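Local coordinates for protein peptidyl-prolyl cis-trans isomerase (Hirschia baltica, PDB 5EX2) that probably catalyses the cis-trans isomerisation of peptide bonds preceding proline, as a periplasmic cyclophilin that acts as a folding helper, at residues G58-T63 / G77-T82; R100-I105 / K143-W148; M191-D196 / S261-S266. All coordinates share one frame; numbering follows the deposited sequence.

Interaction 1. Residues G58-T63 / G77-T82; sequences GLYSGT and GDIAAT
Ile79 and Thr63 meet with their branched side chains where the cyclophilin beta-barrel passes from helix 45-57 into strand 63-69, and where strand 73-76, next to it in the barrel, gives way to helix 79-83. Ile79 buries the most surface. Its CD1 rests 3.7 Å from Leu59 CB, CG1 lies near the carbonyl of Leu59, and Val54 of helix 45-57 touches the same side chain, so a branched, wholly apolar group suits a place lined by aliphatic groups and backbone. Thr63 comes next. With chi1 at 54°, OG1 sits between the backbone N and the carbonyl carbon and turns back to give a hydrogen bond of 2.7 Å to Tyr60 O in the carbonyl plane, while CG2 is sent over the start of the helix, 3.8 Å from Ile79 CA. Tyr60 O also accepts from Thr63 N, so two donors of one residue grip it and close the type II turn. A valine here, without the hydroxyl, would probably leave Tyr60 O with one donor fewer and the water at Gly77 N without its Thr63 partner. Thr82 crosses Thr63 at about a right angle, its OG1 3.5 Å from Thr63 CG2, and a water links that OG1 to Ser61 O. Gly77, at positive phi, runs beside the Tyr60 ring, whose hydroxyl is bound by Asp169 O; its CA is 3.8 Å from Tyr60 CE1, and a beta carbon there would be tight. A second water donates to Thr63 OG1 at 2.7 Å and accepts from Gly77 N at 2.8 Å.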
loop_
_atom_site.group_PDB
_atom_site.type_symbol
_atom_site.label_atom_id
_atom_site.label_comp_id
_atom_site.label_asym_id
_atom_site.label_seq_id
_atom_site.Cartn_x
_atom_site.Cartn_y
_atom_site.Cartn_z
ATOM N N GLY A 58 19.642 -5.517 -0.330
ATOM C CA GLY A 58 19.599 -6.609 0.620
ATOM C C GLY A 58 19.534 -6.165 2.070
ATOM O O GLY A 58 19.386 -6.995 2.976
ATOM N N LEU A 59 19.608 -4.861 2.312
ATOM C CA LEU A 59 19.794 -4.375 3.673
ATOM C C LEU A 59 18.567 -4.447 4.572
ATOM O O LEU A 59 18.685 -4.314 5.787
ATOM C CB LEU A 59 20.305 -2.938 3.638
ATOM C CG LEU A 59 21.730 -2.807 3.107
ATOM C CD1 LEU A 59 22.097 -1.350 2.919
ATOM C CD2 LEU A 59 22.756 -3.520 4.013
ATOM N N TYR A 60 17.385 -4.660 4.012
ATOM C CA TYR A 60 16.233 -4.847 4.873
ATOM C C TYR A 60 16.262 -6.182 5.588
ATOM O O TYR A 60 15.559 -6.390 6.581
ATOM C CB TYR A 60 14.929 -4.771 4.091
ATOM C CG TYR A 60 14.344 -3.397 3.893
ATOM C CD1 TYR A 60 14.407 -2.420 4.883
ATOM C CD2 TYR A 60 13.699 -3.081 2.710
ATOM C CE1 TYR A 60 13.836 -1.155 4.682
ATOM C CE2 TYR A 60 13.132 -1.839 2.501
ATOM C CZ TYR A 60 13.196 -0.877 3.482
ATOM O OH TYR A 60 12.611 0.355 3.248
ATOM N N SER A 61 17.035 -7.119 5.064
ATOM C CA SER A 61 16.992 -8.451 5.616
ATOM C C SER A 61 17.514 -8.431 7.032
ATOM O O SER A 61 18.577 -7.878 7.318
ATOM C CB SER A 61 17.773 -9.424 4.747
ATOM O OG SER A 61 17.103 -9.528 3.506
ATOM N N GLY A 62 16.727 -9.001 7.934
ATOM C CA GLY A 62 17.077 -9.012 9.341
ATOM C C GLY A 62 16.653 -7.801 10.145
ATOM O O GLY A 62 16.889 -7.753 11.344
ATOM N N THR A 63 16.055 -6.808 9.510
ATOM C CA THR A 63 15.615 -5.655 10.287
ATOM C C THR A 63 14.403 -6.017 11.143
ATOM O O THR A 63 13.548 -6.811 10.761
ATOM C CB THR A 63 15.280 -4.447 9.401
ATOM O OG1 THR A 63 14.325 -4.813 8.407
ATOM C CG2 THR A 63 16.540 -3.888 8.727
ATOM N N GLY A 77 12.273 -1.682 9.351
ATOM C CA GLY A 77 13.160 -1.107 8.372
ATOM C C GLY A 77 14.268 -0.198 8.873
ATOM O O GLY A 77 14.851 0.535 8.078
ATOM N N ASP A 78 14.613 -0.274 10.152
ATOM C CA ASP A 78 15.714 0.523 10.674
ATOM C C ASP A 78 17.001 -0.228 10.399
ATOM O O ASP A 78 17.459 -1.024 11.219
ATOM C CB ASP A 78 15.530 0.791 12.164
ATOM C CG ASP A 78 16.581 1.725 12.727
ATOM O OD1 ASP A 78 17.457 2.199 11.960
ATOM O OD2 ASP A 78 16.526 1.980 13.947
ATOM N N ILE A 79 17.567 0.027 9.230
ATOM C CA ILE A 79 18.721 -0.724 8.763
ATOM C C ILE A 79 19.916 -0.535 9.686
ATOM O O ILE A 79 20.602 -1.509 10.024
ATOM C CB ILE A 79 19.079 -0.311 7.321
ATOM C CG1 ILE A 79 17.974 -0.779 6.379
ATOM C CG2 ILE A 79 20.446 -0.866 6.907
ATOM C CD1 ILE A 79 18.093 -0.246 5.001
ATOM N N ALA A 80 20.166 0.690 10.132
ATOM C CA ALA A 80 21.345 0.940 10.953
ATOM C C ALA A 80 21.354 0.084 12.216
ATOM O O ALA A 80 22.403 -0.399 12.644
ATOM C CB ALA A 80 21.424 2.409 11.320
ATOM N N ALA A 81 20.179 -0.139 12.788
ATOM C CA ALA A 81 20.086 -0.844 14.058
ATOM C C ALA A 81 20.593 -2.284 13.969
ATOM O O ALA A 81 21.165 -2.802 14.942
ATOM C CB ALA A 81 18.668 -0.823 14.557
ATOM N N THR A 82 20.375 -2.945 12.833
ATOM C CA THR A 82 20.814 -4.336 12.700
ATOM C C THR A 82 22.052 -4.484 11.786
ATOM O O THR A 82 22.860 -5.394 11.990
ATOM C CB THR A 82 19.656 -5.237 12.197
ATOM O OG1 THR A 82 18.980 -4.604 11.116
ATOM C CG2 THR A 82 18.650 -5.484 13.316
HETATM O O HOH W 1 19.773 -6.136 9.077
HETATM O O HOH W 2 11.817 -4.475 9.361
#

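Interaction 2. Residues R100-I105 / K143-W148; sequences RDPKSI and KRVESW
Arg100 and Val145 form an antiparallel hydrogen-bonded pair at the edge of a five-stranded sheet, where strand 98-100 lies outermost beside strand 145-148. Arg100 N donates to Val145 O at 2.8 Å and Val145 N returns a bond to Arg100 O, so the two side chains leave the same face and run side by side. Arg100 starts out extended, with CG anti to the backbone N, then bends at chi3 (61°), which brings the guanidinium over toward Ser147. There NE donates to Ser147 OG at 2.9 Å, nearly straight at 162° and almost in the guanidinium plane. NH1 uses the same plane to reach Ile105 O at 2.8 Å, tying the following loop back. NH2 passes 3.6 Å from Val145 CG2, forms a salt bridge with Asp134 and is hydrogen-bonded to Thr131 OG1. Arginine fits because one flat group serves four acceptors, and this spread of bonds fixes its rotation; Ser147 OG, small and polar, is also hydrogen-bonded to Thr131. Val145 presents a methyl to Pro102, whose CG lies 4.2 Å from Val145 CG2, two compact aliphatic groups beside the buried arginine. Arg144 is turned differently: its chain stays extended alongside the backbone of Arg100 and Asp101, one guanidinium face takes Asp101 CB near its rim, and NH1 donates to Arg99 O. Asp101 makes an Asx turn, its OD1 accepting from Lys103 N at 3.0 Å from above the carboxylate plane. A water donates to that OD1 at 2.8 Å and to Lys143 O at 2.7 Å.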
loop_
_atom_site.group_PDB
_atom_site.type_symbol
_atom_site.label_atom_id
_atom_site.label_comp_id
_atom_site.label_asym_id
_atom_site.label_seq_id
_atom_site.Cartn_x
_atom_site.Cartn_y
_atom_site.Cartn_z
ATOM N N ARG A 100 -3.554 15.003 -8.916
ATOM C CA ARG A 100 -4.286 14.053 -9.731
ATOM C C ARG A 100 -5.101 14.745 -10.823
ATOM O O ARG A 100 -5.831 15.701 -10.546
ATOM C CB ARG A 100 -5.180 13.235 -8.820
ATOM C CG ARG A 100 -5.933 12.130 -9.525
ATOM C CD ARG A 100 -6.825 11.327 -8.577
ATOM N NE ARG A 100 -7.841 12.164 -7.959
ATOM C CZ ARG A 100 -9.041 12.400 -8.470
ATOM N NH1 ARG A 100 -9.419 11.837 -9.615
ATOM N NH2 ARG A 100 -9.867 13.214 -7.839
ATOM N N ASP A 101 -4.976 14.256 -12.050
ATOM C CA ASP A 101 -5.800 14.705 -13.160
ATOM C C ASP A 101 -7.094 13.888 -13.159
ATOM O O ASP A 101 -7.071 12.710 -13.489
ATOM C CB ASP A 101 -5.046 14.526 -14.478
ATOM C CG ASP A 101 -5.846 14.962 -15.693
ATOM O OD1 ASP A 101 -7.030 15.328 -15.554
ATOM O OD2 ASP A 101 -5.281 14.899 -16.812
ATOM N N PRO A 102 -8.226 14.504 -12.794
ATOM C CA PRO A 102 -9.477 13.746 -12.680
ATOM C C PRO A 102 -10.010 13.217 -14.002
ATOM O O PRO A 102 -10.966 12.448 -13.981
ATOM C CB PRO A 102 -10.465 14.765 -12.117
ATOM C CG PRO A 102 -9.678 15.905 -11.677
ATOM C CD PRO A 102 -8.430 15.921 -12.464
ATOM N N LYS A 103 -9.447 13.674 -15.113
ATOM C CA LYS A 103 -9.846 13.199 -16.448
ATOM C C LYS A 103 -9.061 11.943 -16.825
ATOM O O LYS A 103 -9.390 11.265 -17.806
ATOM C CB LYS A 103 -9.602 14.264 -17.513
ATOM C CG LYS A 103 -10.286 15.605 -17.282
ATOM C CD LYS A 103 -11.796 15.498 -17.324
ATOM C CE LYS A 103 -12.437 16.883 -17.378
ATOM N NZ LYS A 103 -13.795 16.897 -16.775
ATOM N N SER A 104 -7.999 11.670 -16.075
ATOM C CA SER A 104 -7.079 10.589 -16.382
ATOM C C SER A 104 -7.134 9.484 -15.338
ATOM O O SER A 104 -7.417 8.325 -15.663
ATOM C CB SER A 104 -5.668 11.159 -16.492
ATOM O OG SER A 104 -4.711 10.164 -16.743
ATOM N N ILE A 105 -6.909 9.859 -14.080
ATOM C CA ILE A 105 -6.984 8.927 -12.961
ATOM C C ILE A 105 -8.332 9.133 -12.304
ATOM O O ILE A 105 -8.542 10.094 -11.563
ATOM C CB ILE A 105 -5.832 9.132 -11.975
ATOM C CG1 ILE A 105 -4.522 8.715 -12.644
ATOM C CG2 ILE A 105 -6.039 8.309 -10.705
ATOM C CD1 ILE A 105 -3.284 8.889 -11.771
ATOM N N LYS A 143 -4.586 21.949 -13.886
ATOM C CA LYS A 143 -5.793 21.179 -14.181
ATOM C C LYS A 143 -5.825 19.875 -13.396
ATOM O O LYS A 143 -6.362 18.875 -13.852
ATOM C CB LYS A 143 -5.915 20.896 -15.690
ATOM C CG LYS A 143 -5.866 22.144 -16.563
ATOM C CD LYS A 143 -7.059 23.048 -16.300
ATOM C CE LYS A 143 -7.251 24.077 -17.409
ATOM N NZ LYS A 143 -8.382 25.010 -17.123
ATOM N N ARG A 144 -5.273 19.919 -12.189
ATOM C CA ARG A 144 -5.273 18.769 -11.302
ATOM C C ARG A 144 -5.878 19.166 -9.961
ATOM O O ARG A 144 -6.215 20.337 -9.719
ATOM C CB ARG A 144 -3.844 18.195 -11.140
ATOM C CG ARG A 144 -3.317 17.608 -12.459
ATOM C CD ARG A 144 -1.926 17.030 -12.336
ATOM N NE ARG A 144 -1.474 16.503 -13.623
ATOM C CZ ARG A 144 -0.911 15.311 -13.802
ATOM N NH1 ARG A 144 -0.693 14.495 -12.778
ATOM N NH2 ARG A 144 -0.550 14.938 -15.021
ATOM N N VAL A 145 -6.047 18.165 -9.107
ATOM C CA VAL A 145 -6.529 18.371 -7.751
ATOM C C VAL A 145 -5.655 17.583 -6.811
ATOM O O VAL A 145 -4.987 16.630 -7.224
ATOM C CB VAL A 145 -7.995 17.943 -7.556
ATOM C CG1 VAL A 145 -8.884 18.734 -8.449
ATOM C CG2 VAL A 145 -8.181 16.426 -7.772
ATOM N N GLU A 146 -5.673 17.977 -5.543
ATOM C CA GLU A 146 -4.902 17.287 -4.533
ATOM C C GLU A 146 -5.585 15.987 -4.115
ATOM O O GLU A 146 -6.777 15.962 -3.800
ATOM C CB GLU A 146 -4.708 18.203 -3.331
ATOM C CG GLU A 146 -3.795 17.638 -2.275
ATOM C CD GLU A 146 -3.455 18.641 -1.222
ATOM O OE1 GLU A 146 -2.658 19.552 -1.517
ATOM O OE2 GLU A 146 -3.960 18.491 -0.096
ATOM N N SER A 147 -4.815 14.903 -4.118
ATOM C CA SER A 147 -5.310 13.610 -3.661
ATOM C C SER A 147 -4.249 12.919 -2.820
ATOM O O SER A 147 -3.096 13.309 -2.847
ATOM C CB SER A 147 -5.695 12.732 -4.839
ATOM O OG SER A 147 -6.652 13.393 -5.673
ATOM N N TRP A 148 -4.650 11.911 -2.066
ATOM C CA TRP A 148 -3.693 11.161 -1.260
ATOM C C TRP A 148 -4.219 9.757 -1.017
ATOM O O TRP A 148 -5.394 9.490 -1.227
ATOM C CB TRP A 148 -3.408 11.896 0.061
ATOM C CG TRP A 148 -4.624 12.270 0.875
ATOM C CD1 TRP A 148 -5.122 11.591 1.957
ATOM C CD2 TRP A 148 -5.471 13.425 0.699
ATOM N NE1 TRP A 148 -6.217 12.251 2.455
ATOM C CE2 TRP A 148 -6.463 13.362 1.692
ATOM C CE3 TRP A 148 -5.491 14.489 -0.210
ATOM C CZ2 TRP A 148 -7.461 14.327 1.809
ATOM C CZ3 TRP A 148 -6.496 15.444 -0.098
ATOM C CH2 TRP A 148 -7.460 15.353 0.904
HETATM O O HOH W 3 -7.971 17.907 -15.780
HETATM O O HOH W 4 -3.365 17.558 -16.006
#

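Interaction 3. Residues M191-D196 / S261-S266; sequences MLEGLD and SVVFVS
In one of its two conformers, Glu193 reaches across to strand 261-264 and accepts a hydrogen bond from Val263 N at its OE2, 3.0 Å away, with an N-H...O angle of 148°. The amide comes from well above the carboxylate plane, 61° out of it. The second oxygen works through a bridging water, which donates to Glu193 OE1 at 2.8 Å and to Val263 O at 2.7 Å; the carboxylate thus engages both the N-H and, indirectly, the carbonyl of one residue. Its chain is extended beyond CG, giving glutamate the length to span the gap, and it crosses Val263 obliquely, with Val263 CG2 3.9 Å from Glu193 CD. Beside this polar link, Leu192 supplies the apolar part: its CB lies 4.3 Å from Val263 CG2, and its CD2 is 4.0 Å from Ser261 OG. Leucine suits this buried place, since Ala230 and Val232 of strand 229-233 also touch it. Ser261 is small enough to sit against Leu192, while its hydroxyl is bonded to Thr259 O and Arg190. Both neighbours are placed by a classic beta bulge, in which Leu192 and Glu193 face Tyr36 of strand 33-39. The chain turns a corner at Leu192, just after barrel strand 187-191, and Gly194 takes the N-cap position of helix 195-198. The contact joins the cyclophilin barrel to the outer strand of a separate three-stranded sheet. Val263 N, at that strand's edge, receives a carboxylate in place of a strand partner, and in this conformer its probable negative charge may strengthen the bond.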
loop_
_atom_site.group_PDB
_atom_site.type_symbol
_atom_site.label_atom_id
_atom_site.label_comp_id
_atom_site.label_asym_id
_atom_site.label_seq_id
_atom_site.Cartn_x
_atom_site.Cartn_y
_atom_site.Cartn_z
ATOM N N MET A 191 -0.721 -3.748 1.174
ATOM C CA MET A 191 -0.563 -5.192 1.384
ATOM C C MET A 191 -1.677 -5.942 0.690
ATOM O O MET A 191 -2.810 -5.972 1.170
ATOM C CB MET A 191 -0.561 -5.513 2.883
ATOM C CG MET A 191 0.604 -4.864 3.624
ATOM S SD MET A 191 0.665 -5.236 5.376
ATOM C CE MET A 191 -0.274 -3.891 6.063
ATOM N N LEU A 192 -1.363 -6.521 -0.461
ATOM C CA LEU A 192 -2.310 -7.345 -1.197
ATOM C C LEU A 192 -2.728 -8.561 -0.392
ATOM O O LEU A 192 -3.898 -8.952 -0.364
ATOM C CB LEU A 192 -1.696 -7.798 -2.514
ATOM C CG LEU A 192 -1.212 -6.709 -3.459
ATOM C CD1 LEU A 192 -0.825 -7.326 -4.790
ATOM C CD2 LEU A 192 -2.283 -5.645 -3.670
ATOM N N GLU A 193 -1.735 -9.164 0.252
ATOM C CA GLU A 193 -1.923 -10.281 1.159
ATOM C C GLU A 193 -0.971 -10.016 2.297
ATOM O O GLU A 193 0.107 -9.455 2.086
ATOM C CB GLU A 193 -1.648 -11.633 0.487
ATOM C CG GLU A 193 -2.829 -12.167 -0.312
ATOM C CD GLU A 193 -2.616 -13.579 -0.856
ATOM O OE1 GLU A 193 -1.657 -14.268 -0.431
ATOM O OE2 GLU A 193 -3.422 -14.008 -1.713
ATOM N N GLY A 194 -1.385 -10.373 3.501
ATOM C CA GLY A 194 -0.537 -10.235 4.664
ATOM C C GLY A 194 -0.943 -9.175 5.672
ATOM O O GLY A 194 -0.235 -8.959 6.637
ATOM N N LEU A 195 -2.075 -8.508 5.476
ATOM C CA LEU A 195 -2.570 -7.630 6.523
ATOM C C LEU A 195 -2.724 -8.398 7.828
ATOM O O LEU A 195 -2.401 -7.873 8.900
ATOM C CB LEU A 195 -3.897 -6.996 6.129
ATOM C CG LEU A 195 -4.597 -6.155 7.211
ATOM C CD1 LEU A 195 -3.706 -5.074 7.759
ATOM C CD2 LEU A 195 -5.879 -5.532 6.673
ATOM N N ASP A 196 -3.208 -9.634 7.754
ATOM C CA ASP A 196 -3.370 -10.447 8.953
ATOM C C ASP A 196 -2.004 -10.736 9.590
ATOM O O ASP A 196 -1.862 -10.727 10.815
ATOM C CB ASP A 196 -4.116 -11.753 8.636
ATOM C CG ASP A 196 -3.440 -12.598 7.553
ATOM O OD1 ASP A 196 -2.570 -12.098 6.803
ATOM O OD2 ASP A 196 -3.805 -13.792 7.447
ATOM N N SER A 261 -7.976 -8.990 -3.602
ATOM C CA SER A 261 -6.683 -9.209 -4.235
ATOM C C SER A 261 -6.246 -10.640 -3.980
ATOM O O SER A 261 -6.602 -11.231 -2.965
ATOM C CB SER A 261 -5.641 -8.225 -3.689
ATOM O OG SER A 261 -6.106 -6.884 -3.792
ATOM N N VAL A 262 -5.487 -11.192 -4.900
ATOM C CA VAL A 262 -5.027 -12.571 -4.780
ATOM C C VAL A 262 -3.608 -12.694 -5.291
ATOM O O VAL A 262 -3.227 -12.050 -6.265
ATOM C CB VAL A 262 -5.934 -13.543 -5.567
ATOM C CG1 VAL A 262 -7.313 -13.603 -4.946
ATOM C CG2 VAL A 262 -6.035 -13.116 -7.026
ATOM N N VAL A 263 -2.828 -13.522 -4.613
ATOM C CA VAL A 263 -1.459 -13.801 -4.996
ATOM C C VAL A 263 -1.324 -15.312 -5.157
ATOM O O VAL A 263 -1.703 -16.072 -4.269
ATOM C CB VAL A 263 -0.448 -13.287 -3.961
ATOM C CG1 VAL A 263 0.977 -13.588 -4.424
ATOM C CG2 VAL A 263 -0.634 -11.788 -3.704
ATOM N N PHE A 264 -0.831 -15.737 -6.316
ATOM C CA PHE A 264 -0.655 -17.151 -6.616
ATOM C C PHE A 264 0.817 -17.440 -6.741
ATOM O O PHE A 264 1.505 -16.836 -7.553
ATOM C CB PHE A 264 -1.366 -17.523 -7.915
ATOM C CG PHE A 264 -2.837 -17.254 -7.901
ATOM C CD1 PHE A 264 -3.691 -18.057 -7.168
ATOM C CD2 PHE A 264 -3.373 -16.204 -8.637
ATOM C CE1 PHE A 264 -5.057 -17.824 -7.172
ATOM C CE2 PHE A 264 -4.737 -15.958 -8.647
ATOM C CZ PHE A 264 -5.581 -16.764 -7.913
ATOM N N VAL A 265 1.312 -18.377 -5.947
ATOM C CA VAL A 265 2.723 -18.700 -6.025
ATOM C C VAL A 265 2.910 -19.811 -7.029
ATOM O O VAL A 265 1.960 -20.520 -7.383
ATOM C CB VAL A 265 3.320 -19.110 -4.665
ATOM C CG1 VAL A 265 3.293 -17.927 -3.705
ATOM C CG2 VAL A 265 2.609 -20.324 -4.088
ATOM N N SER A 266 4.149 -19.939 -7.482
ATOM C CA SER A 266 4.509 -20.905 -8.499
ATOM C C SER A 266 4.392 -22.337 -7.998
ATOM O O SER A 266 4.576 -22.598 -6.811
ATOM C CB SER A 266 5.945 -20.663 -8.968
ATOM O OG SER A 266 6.082 -19.395 -9.577
HETATM O O HOH W 5 -0.740 -16.556 -1.787
#

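Overall arrangement
The three contacts lie far apart, none touching another. Interaction 1 packs the loop after helix 45-57 against the start of helix 79-83 at the barrel, and interaction 3 couples the barrel to the three-stranded sheet, their centres 23 Å apart. Interaction 2 belongs to the separate five-stranded sheet; its centre is 36 Å from that of interaction 1 and 29 Å from that of interaction 3, across the chain's centre from both. It comes near the magnesium site of Gln115, Gln133 and Glu135: the side chain of Arg100 is about 8 Å from a bound magnesium ion, and that of Val145 about 7 Å from that of Glu135. Interactions 1 and 3 lie away from that site.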